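Local atomic coordinates of Dna-binding protein RAP1 (PDB entry 4BJT), a protein that binds telomeric DNA in budding yeast and, through its all-helical C-terminal domain, binds the telomere-associated protein Rif1. Residues R89-K94 with R142-M147; S128-L133 with M138-Y143; G160-D165 with R179-K184. All coordinates share one frame; numbering follows the deposited sequence.

How the contacts relate
The three contacts follow the chain through the all-helical C-terminal domain of Rap1, the part that binds the Rif1 module. Contact 1 pairs helix 88-99 with helix 140-150, and contact 2 joins the start of that same helix 140-150 to helix 123-132; their centres lie about 11 Å apart, and Arg142 and Tyr143 belong to both. Contact 3 opens only after both have closed, setting the turn before helix 164-171 against helix 175-185, its centre about 14 Å from that of contact 2. Contacts 1 and 3 lie on opposite sides of the chain's centre, with contact 2 close to it. Ile161 packs on Tyr143, and Cys132 O probably bonds Trp162 N, which brings contact 3 against contact 2.

Contact 1: R89-K94 with R142-M147; sequences RQFMDK and RYFLNM
Phe91 and Phe144 meet in a T-shaped stack between two nearly antiparallel helices of the all-helical Rap1 C-terminal domain, whose segment axes run at 163° and approach to 11.1 Å. In this aromatic pair Phe91 supplies the edge and Phe144 the face: the ring centroids are 5.3 Å apart, the planes stand at 83°, and CZ of Phe91 sits over the centre of the Phe144 ring. With CG anti to the backbone N (chi1 165°), the Phe91 ring reaches across to its partner, and CE2 comes to 3.9 Å from CG of Phe144. Phe82 makes a second edge-to-face pair with Phe91, while Ile129 and Ile121 pack on Phe144.

The aliphatic part of the interface is a methionine-leucine contact. Bends at both chi2 and chi3 fold the Met92 chain so that its methyl group meets the branch of Leu145, with Met92 SD also touching CD2 of the leucine at 4.1 Å. No hydrogen bond crosses between segments 89-94 and 142-147; the buried join is apolar. Within helix 140-150, Arg142 O accepts from both the backbone N and ND2 of Asn146, ND2 lying 2.8 Å from that oxygen in a nearly straight bond.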
# COMPACT_ATOMS: atom_id res chain seq x y z
N ARG C 89 -2.38 -16.14 4.83
CA ARG C 89 -1.29 -16.56 3.96
C ARG C 89 -1.80 -16.81 2.53
O ARG C 89 -1.14 -16.43 1.57
CB ARG C 89 -0.60 -17.80 4.53
CG ARG C 89 0.59 -18.26 3.71
CD ARG C 89 1.23 -19.47 4.33
NE ARG C 89 1.94 -19.16 5.58
CZ ARG C 89 3.20 -18.72 5.67
NH1 ARG C 89 3.91 -18.48 4.58
NH2 ARG C 89 3.74 -18.49 6.85
N GLN C 90 -2.96 -17.44 2.38
CA GLN C 90 -3.49 -17.73 1.05
C GLN C 90 -3.77 -16.44 0.29
O GLN C 90 -3.43 -16.32 -0.90
CB GLN C 90 -4.71 -18.63 1.11
CG GLN C 90 -5.06 -19.17 -0.28
CD GLN C 90 -6.20 -20.15 -0.21
OE1 GLN C 90 -7.22 -19.87 0.40
NE2 GLN C 90 -6.01 -21.37 -0.72
N PHE C 91 -4.38 -15.46 0.97
CA PHE C 91 -4.63 -14.15 0.37
C PHE C 91 -3.31 -13.49 -0.04
O PHE C 91 -3.18 -13.01 -1.17
CB PHE C 91 -5.40 -13.24 1.34
CG PHE C 91 -5.39 -11.77 0.97
CD1 PHE C 91 -6.20 -11.29 -0.06
CD2 PHE C 91 -4.57 -10.89 1.63
CE1 PHE C 91 -6.17 -9.94 -0.41
CE2 PHE C 91 -4.52 -9.55 1.26
CZ PHE C 91 -5.36 -9.07 0.27
N MET C 92 -2.33 -13.48 0.85
CA MET C 92 -1.06 -12.81 0.59
C MET C 92 -0.34 -13.47 -0.57
O MET C 92 0.27 -12.78 -1.38
CB MET C 92 -0.14 -12.81 1.83
CG MET C 92 -0.69 -12.04 3.00
SD MET C 92 -1.00 -10.27 2.67
CE MET C 92 0.54 -9.75 2.12
N ASP C 93 -0.40 -14.78 -0.67
CA ASP C 93 0.27 -15.47 -1.76
C ASP C 93 -0.43 -15.17 -3.11
O ASP C 93 0.28 -14.99 -4.10
CB ASP C 93 0.39 -16.97 -1.46
CG ASP C 93 1.35 -17.27 -0.30
OD1 ASP C 93 2.01 -16.34 0.21
OD2 ASP C 93 1.34 -18.41 0.20
N LYS C 94 -1.77 -15.01 -3.14
CA LYS C 94 -2.46 -14.61 -4.38
C LYS C 94 -2.09 -13.17 -4.73
O LYS C 94 -1.87 -12.87 -5.90
CB LYS C 94 -3.98 -14.77 -4.27
CG LYS C 94 -4.70 -14.65 -5.59
CD LYS C 94 -4.39 -15.82 -6.52
CE LYS C 94 -5.05 -15.69 -7.86
NZ LYS C 94 -5.00 -16.97 -8.63
N ARG C 142 3.01 -5.10 2.14
CA ARG C 142 3.27 -4.41 3.39
C ARG C 142 2.01 -3.70 3.88
O ARG C 142 1.72 -3.68 5.08
CB ARG C 142 4.39 -3.36 3.13
CG ARG C 142 4.85 -2.72 4.36
CD ARG C 142 5.98 -1.72 4.10
NE ARG C 142 7.17 -2.37 3.54
CZ ARG C 142 8.32 -1.75 3.30
NH1 ARG C 142 8.43 -0.45 3.49
NH2 ARG C 142 9.37 -2.43 2.83
N TYR C 143 1.27 -3.07 2.97
CA TYR C 143 0.06 -2.35 3.33
C TYR C 143 -0.91 -3.30 4.00
O TYR C 143 -1.37 -3.03 5.11
CB TYR C 143 -0.56 -1.70 2.09
CG TYR C 143 -1.73 -0.79 2.42
CD1 TYR C 143 -2.97 -1.32 2.79
CD2 TYR C 143 -1.57 0.59 2.47
CE1 TYR C 143 -4.03 -0.49 3.14
CE2 TYR C 143 -2.64 1.43 2.75
CZ TYR C 143 -3.87 0.90 3.10
OH TYR C 143 -4.87 1.78 3.40
N PHE C 144 -1.21 -4.42 3.36
CA PHE C 144 -2.20 -5.36 3.94
C PHE C 144 -1.71 -6.02 5.21
O PHE C 144 -2.48 -6.13 6.16
CB PHE C 144 -2.63 -6.40 2.92
CG PHE C 144 -3.51 -5.81 1.85
CD1 PHE C 144 -4.80 -5.42 2.13
CD2 PHE C 144 -3.02 -5.58 0.58
CE1 PHE C 144 -5.59 -4.83 1.15
CE2 PHE C 144 -3.82 -4.96 -0.39
CZ PHE C 144 -5.10 -4.60 -0.09
N LEU C 145 -0.44 -6.47 5.28
CA LEU C 145 0.02 -7.11 6.51
C LEU C 145 -0.11 -6.18 7.69
O LEU C 145 -0.51 -6.61 8.77
CB LEU C 145 1.47 -7.56 6.40
CG LEU C 145 1.74 -8.74 5.47
CD1 LEU C 145 3.23 -8.82 5.10
CD2 LEU C 145 1.24 -10.05 6.09
N ASN C 146 0.28 -4.91 7.51
CA ASN C 146 0.25 -3.95 8.62
C ASN C 146 -1.17 -3.51 8.93
O ASN C 146 -1.53 -3.39 10.10
CB ASN C 146 1.21 -2.79 8.36
CG ASN C 146 2.63 -3.26 8.54
OD1 ASN C 146 3.18 -3.21 9.63
ND2 ASN C 146 3.23 -3.75 7.49
N MET C 147 -2.01 -3.31 7.92
CA MET C 147 -3.42 -3.01 8.12
C MET C 147 -4.07 -4.10 8.95
O MET C 147 -4.77 -3.83 9.93
CB MET C 147 -4.11 -2.92 6.74
CG MET C 147 -5.64 -2.73 6.83
SD MET C 147 -6.31 -3.04 5.18
CE MET C 147 -8.12 -2.89 5.43

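Contact 2: S128-L133 with M138-Y143; sequences SILTCL and MVFPRY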
# COMPACT_ATOMS: atom_id res chain seq x y z
N SER C 128 -7.02 3.86 -3.97
CA SER C 128 -6.59 4.66 -2.83
C SER C 128 -5.24 4.15 -2.29
O SER C 128 -4.35 4.95 -1.96
CB SER C 128 -7.62 4.64 -1.72
OG SER C 128 -8.79 5.33 -2.12
N ILE C 129 -5.08 2.82 -2.22
CA ILE C 129 -3.82 2.25 -1.74
C ILE C 129 -2.69 2.63 -2.70
O ILE C 129 -1.64 3.13 -2.27
CB ILE C 129 -3.91 0.72 -1.59
CG1 ILE C 129 -4.92 0.32 -0.50
CG2 ILE C 129 -2.52 0.12 -1.27
CD1 ILE C 129 -5.30 -1.13 -0.56
N LEU C 130 -2.89 2.43 -4.01
CA LEU C 130 -1.87 2.73 -5.00
C LEU C 130 -1.42 4.18 -4.88
O LEU C 130 -0.22 4.47 -4.94
CB LEU C 130 -2.38 2.49 -6.41
CG LEU C 130 -2.20 1.11 -6.91
CD1 LEU C 130 -3.11 0.84 -8.11
CD2 LEU C 130 -0.70 0.87 -7.27
N THR C 131 -2.38 5.08 -4.64
CA THR C 131 -2.08 6.50 -4.49
C THR C 131 -1.21 6.75 -3.25
O THR C 131 -0.23 7.48 -3.35
CB THR C 131 -3.37 7.31 -4.48
OG1 THR C 131 -4.09 7.04 -5.70
CG2 THR C 131 -3.11 8.80 -4.38
N CYS C 132 -1.54 6.16 -2.12
CA CYS C 132 -0.75 6.42 -0.92
C CYS C 132 0.60 5.72 -0.93
O CYS C 132 1.48 6.09 -0.14
CB CYS C 132 -1.53 6.12 0.34
SG CYS C 132 -1.51 4.41 0.86
N LEU C 133 0.81 4.74 -1.85
CA LEU C 133 2.09 4.10 -2.03
C LEU C 133 2.94 4.84 -3.09
O LEU C 133 4.01 4.34 -3.43
CB LEU C 133 1.93 2.64 -2.48
CG LEU C 133 1.17 1.72 -1.52
CD1 LEU C 133 1.16 0.29 -2.03
CD2 LEU C 133 1.63 1.83 -0.13
N MET C 138 5.61 -2.78 -4.93
CA MET C 138 6.34 -3.62 -3.97
C MET C 138 5.90 -3.39 -2.52
O MET C 138 6.22 -4.23 -1.68
CB MET C 138 7.86 -3.39 -4.08
CG MET C 138 8.43 -3.72 -5.46
SD MET C 138 8.46 -5.49 -5.86
CE MET C 138 6.75 -5.76 -6.53
N VAL C 139 5.22 -2.27 -2.23
CA VAL C 139 4.76 -1.94 -0.88
C VAL C 139 3.28 -2.44 -0.68
O VAL C 139 2.77 -2.36 0.44
CB VAL C 139 4.98 -0.43 -0.61
CG1 VAL C 139 4.66 -0.07 0.82
CG2 VAL C 139 6.42 -0.02 -0.93
N PHE C 140 2.60 -3.00 -1.71
CA PHE C 140 1.22 -3.52 -1.53
C PHE C 140 1.13 -4.57 -0.45
O PHE C 140 0.26 -4.49 0.43
CB PHE C 140 0.66 -4.12 -2.82
CG PHE C 140 -0.46 -3.33 -3.41
CD1 PHE C 140 -1.73 -3.44 -2.91
CD2 PHE C 140 -0.24 -2.48 -4.47
CE1 PHE C 140 -2.79 -2.71 -3.47
CE2 PHE C 140 -1.28 -1.73 -5.00
CZ PHE C 140 -2.56 -1.88 -4.51
N PRO C 141 2.00 -5.59 -0.45
CA PRO C 141 1.89 -6.61 0.62
C PRO C 141 2.07 -6.02 2.02
O PRO C 141 1.34 -6.35 2.95
CB PRO C 141 2.98 -7.62 0.25
CG PRO C 141 3.12 -7.46 -1.23
CD PRO C 141 3.02 -5.96 -1.43
N ARG C 142 3.01 -5.10 2.14
CA ARG C 142 3.27 -4.41 3.39
C ARG C 142 2.01 -3.70 3.88
O ARG C 142 1.72 -3.68 5.08
CB ARG C 142 4.39 -3.36 3.13
CG ARG C 142 4.85 -2.72 4.36
CD ARG C 142 5.98 -1.72 4.10
NE ARG C 142 7.17 -2.37 3.54
CZ ARG C 142 8.32 -1.75 3.30
NH1 ARG C 142 8.43 -0.45 3.49
NH2 ARG C 142 9.37 -2.43 2.83
N TYR C 143 1.27 -3.07 2.97
CA TYR C 143 0.06 -2.35 3.33
C TYR C 143 -0.91 -3.30 4.00
O TYR C 143 -1.37 -3.03 5.11
CB TYR C 143 -0.56 -1.70 2.09
CG TYR C 143 -1.73 -0.79 2.42
CD1 TYR C 143 -2.97 -1.32 2.79
CD2 TYR C 143 -1.57 0.59 2.47
CE1 TYR C 143 -4.03 -0.49 3.14
CE2 TYR C 143 -2.64 1.43 2.75
CZ TYR C 143 -3.87 0.90 3.10
OH TYR C 143 -4.87 1.78 3.40
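Ile129 lies between two aromatic rings, Phe140 and Tyr143, and turns mainly a different branch to each. Its CG2 methyl sits over one face of the Phe140 ring, 4.0 Å from the centroid, in a CH-pi contact. CG1 does the same for Tyr143, 3.9 Å from that centroid and 17° off the ring normal. The split follows from a chi1 of -65°, which puts CG2 anti to the backbone N and CG1 anti to the carbonyl carbon.

Neighbouring residues add to the packing on both rings. Leu130 CD2 meets the edge of the Phe140 ring in its plane, 3.5 Å from CE2, and Leu133 pushes CD1 against the backbone N of Phe140 at 3.6 Å and CD2 against CG1 of Val139. Cys132 SG approaches Tyr143 obliquely, 3.7 Å from CE2, as a sulfur-aromatic contact.

Further out, the hydroxyl of Tyr143 is hydrogen-bonded to Asn153, which ties the far end of the ring to the loop after helix 140-150. Were the tyrosine ring absent, as with an alanine here, Ile129 CG1 and Cys132 SG would probably lose the surface they rest on, a gap would open between the helices, and Asn153 would be left without this partner. Leu111, Val112 and Leu115 of helix 108-119 pack on Leu130 and Phe140, and an apolar side chain of the bound peptide also rests on Leu130. The whole consists of two consecutive helices, 123-132 and 140-150, joined by a short loop and set steeply across each other, as is common in an all-helical domain, with an apolar core between them.

Contact 3: G160-D165 with R179-K184; sequences GIWTHD and RKLVKK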
# COMPACT_ATOMS: atom_id res chain seq x y z
N GLY C 160 6.92 3.88 3.49
CA GLY C 160 6.34 3.69 2.17
C GLY C 160 4.85 3.92 2.07
O GLY C 160 4.31 3.99 0.97
N ILE C 161 4.15 4.04 3.21
CA ILE C 161 2.70 4.25 3.22
C ILE C 161 2.45 5.66 3.66
O ILE C 161 2.61 5.99 4.84
CB ILE C 161 2.01 3.20 4.15
CG1 ILE C 161 2.40 1.78 3.71
CG2 ILE C 161 0.49 3.43 4.18
CD1 ILE C 161 1.72 0.67 4.44
N TRP C 162 2.11 6.53 2.70
CA TRP C 162 1.90 7.93 2.99
C TRP C 162 0.51 8.19 3.55
O TRP C 162 -0.48 7.97 2.88
CB TRP C 162 2.10 8.77 1.71
CG TRP C 162 3.52 8.84 1.29
CD1 TRP C 162 4.21 7.94 0.53
CD2 TRP C 162 4.45 9.89 1.59
NE1 TRP C 162 5.51 8.35 0.37
CE2 TRP C 162 5.69 9.54 1.02
CE3 TRP C 162 4.33 11.10 2.28
CZ2 TRP C 162 6.81 10.36 1.13
CZ3 TRP C 162 5.43 11.92 2.35
CH2 TRP C 162 6.67 11.52 1.83
N THR C 163 0.45 8.73 4.75
CA THR C 163 -0.81 9.11 5.36
C THR C 163 -1.14 10.58 5.05
O THR C 163 -0.30 11.36 4.58
CB THR C 163 -0.73 8.93 6.86
OG1 THR C 163 0.27 9.81 7.35
CG2 THR C 163 -0.41 7.49 7.25
N HIS C 164 -2.37 10.98 5.40
CA HIS C 164 -2.78 12.38 5.25
C HIS C 164 -1.85 13.29 6.03
O HIS C 164 -1.39 14.31 5.51
CB HIS C 164 -4.23 12.55 5.72
CG HIS C 164 -4.67 13.98 5.72
ND1 HIS C 164 -5.06 14.63 4.56
CD2 HIS C 164 -4.72 14.87 6.75
CE1 HIS C 164 -5.35 15.87 4.91
NE2 HIS C 164 -5.17 16.06 6.22
N ASP C 165 -1.51 12.91 7.28
CA ASP C 165 -0.60 13.69 8.11
C ASP C 165 0.78 13.82 7.48
O ASP C 165 1.41 14.87 7.57
CB ASP C 165 -0.47 13.06 9.51
CG ASP C 165 -1.70 13.25 10.39
OD1 ASP C 165 -2.60 14.06 10.00
OD2 ASP C 165 -1.75 12.64 11.48
N ARG C 179 12.24 16.41 8.85
CA ARG C 179 13.20 15.46 9.45
C ARG C 179 12.48 14.16 9.83
O ARG C 179 12.98 13.07 9.51
CB ARG C 179 13.88 16.08 10.70
CG ARG C 179 15.00 15.20 11.28
CD ARG C 179 15.43 15.64 12.68
NE ARG C 179 14.37 15.48 13.67
CZ ARG C 179 13.97 14.33 14.22
NH1 ARG C 179 14.56 13.18 13.88
NH2 ARG C 179 12.99 14.31 15.11
N LYS C 180 11.33 14.26 10.51
CA LYS C 180 10.57 13.08 10.92
C LYS C 180 10.03 12.32 9.71
O LYS C 180 10.00 11.08 9.69
CB LYS C 180 9.41 13.47 11.83
CG LYS C 180 9.86 13.93 13.20
CD LYS C 180 8.66 14.23 14.10
CE LYS C 180 9.06 14.61 15.50
NZ LYS C 180 7.89 14.64 16.42
N LEU C 181 9.59 13.06 8.71
CA LEU C 181 9.10 12.49 7.50
C LEU C 181 10.16 11.70 6.74
O LEU C 181 9.86 10.59 6.30
CB LEU C 181 8.53 13.62 6.64
CG LEU C 181 7.76 13.21 5.45
CD1 LEU C 181 6.51 12.43 5.85
CD2 LEU C 181 7.36 14.43 4.67
N VAL C 182 11.37 12.26 6.59
CA VAL C 182 12.43 11.54 5.87
C VAL C 182 12.92 10.39 6.69
O VAL C 182 13.31 9.39 6.12
CB VAL C 182 13.59 12.39 5.31
CG1 VAL C 182 13.07 13.41 4.34
CG2 VAL C 182 14.43 13.01 6.41
N LYS C 183 12.86 10.48 8.03
CA LYS C 183 13.23 9.34 8.88
C LYS C 183 12.26 8.15 8.62
O LYS C 183 12.68 6.98 8.61
CB LYS C 183 13.21 9.76 10.35
CG LYS C 183 13.51 8.64 11.32
CD LYS C 183 13.91 9.19 12.69
CE LYS C 183 14.13 8.11 13.73
NZ LYS C 183 15.36 7.29 13.48
N LYS C 184 10.98 8.46 8.40
CA LYS C 184 9.98 7.45 8.11
C LYS C 184 10.12 6.85 6.73
O LYS C 184 10.14 5.63 6.58
CB LYS C 184 8.58 8.04 8.30
CG LYS C 184 7.44 7.08 8.00
CD LYS C 184 6.09 7.74 8.22
CE LYS C 184 4.99 6.72 8.10
NZ LYS C 184 3.64 7.34 8.27
O HOH W 1 2.17 4.91 7.40
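Leu181 packs against the Trp162 indole, the first of two side chains by which helix 175-185 makes the contact. Its CG is anti to the backbone N (chi1 -170°), which directs the branch at the six-membered end of the ring system. Leu181 CD1 lies 3.7 Å from CZ3 of Trp162 and CD2 3.9 Å from the same atom; CD1 approaches obliquely, and both methyls lie near CZ3 and CH2. The indole has other partners: His185 stacks on it and Arg193 makes a cation-pi contact. Leu181 is itself touched by Asp166 and Leu170 of helix 164-171.

Three residues on, Lys184 stretches its fully extended chain over to the loop before helix 164-171. Lys184 NZ stands 3.8 Å from the carbonyl O of Ile161, and a water spans the gap: it lies 3.0 Å from Lys184 NZ, from which it accepts, and 2.8 Å from Ile161 O, to which it can donate. CG2 of Thr163 comes near the same ammonium group, 4.2 Å from Lys184 NZ. The charge itself is met by a salt bridge to Asp166, and the carbonyl O of Pro156 accepts a further hydrogen bond from NZ.

Thr163 is the N-cap of helix 164-171, with OG1 hydrogen-bonded to the backbone N of Asp166. The residue that pairs with Lys184 therefore sits in the first turn of that helix. The lysine's positive charge meets its carboxylate mate and two carbonyl oxygens, one of them through water, so the join combines a small apolar patch with a polar, partly hydrated link.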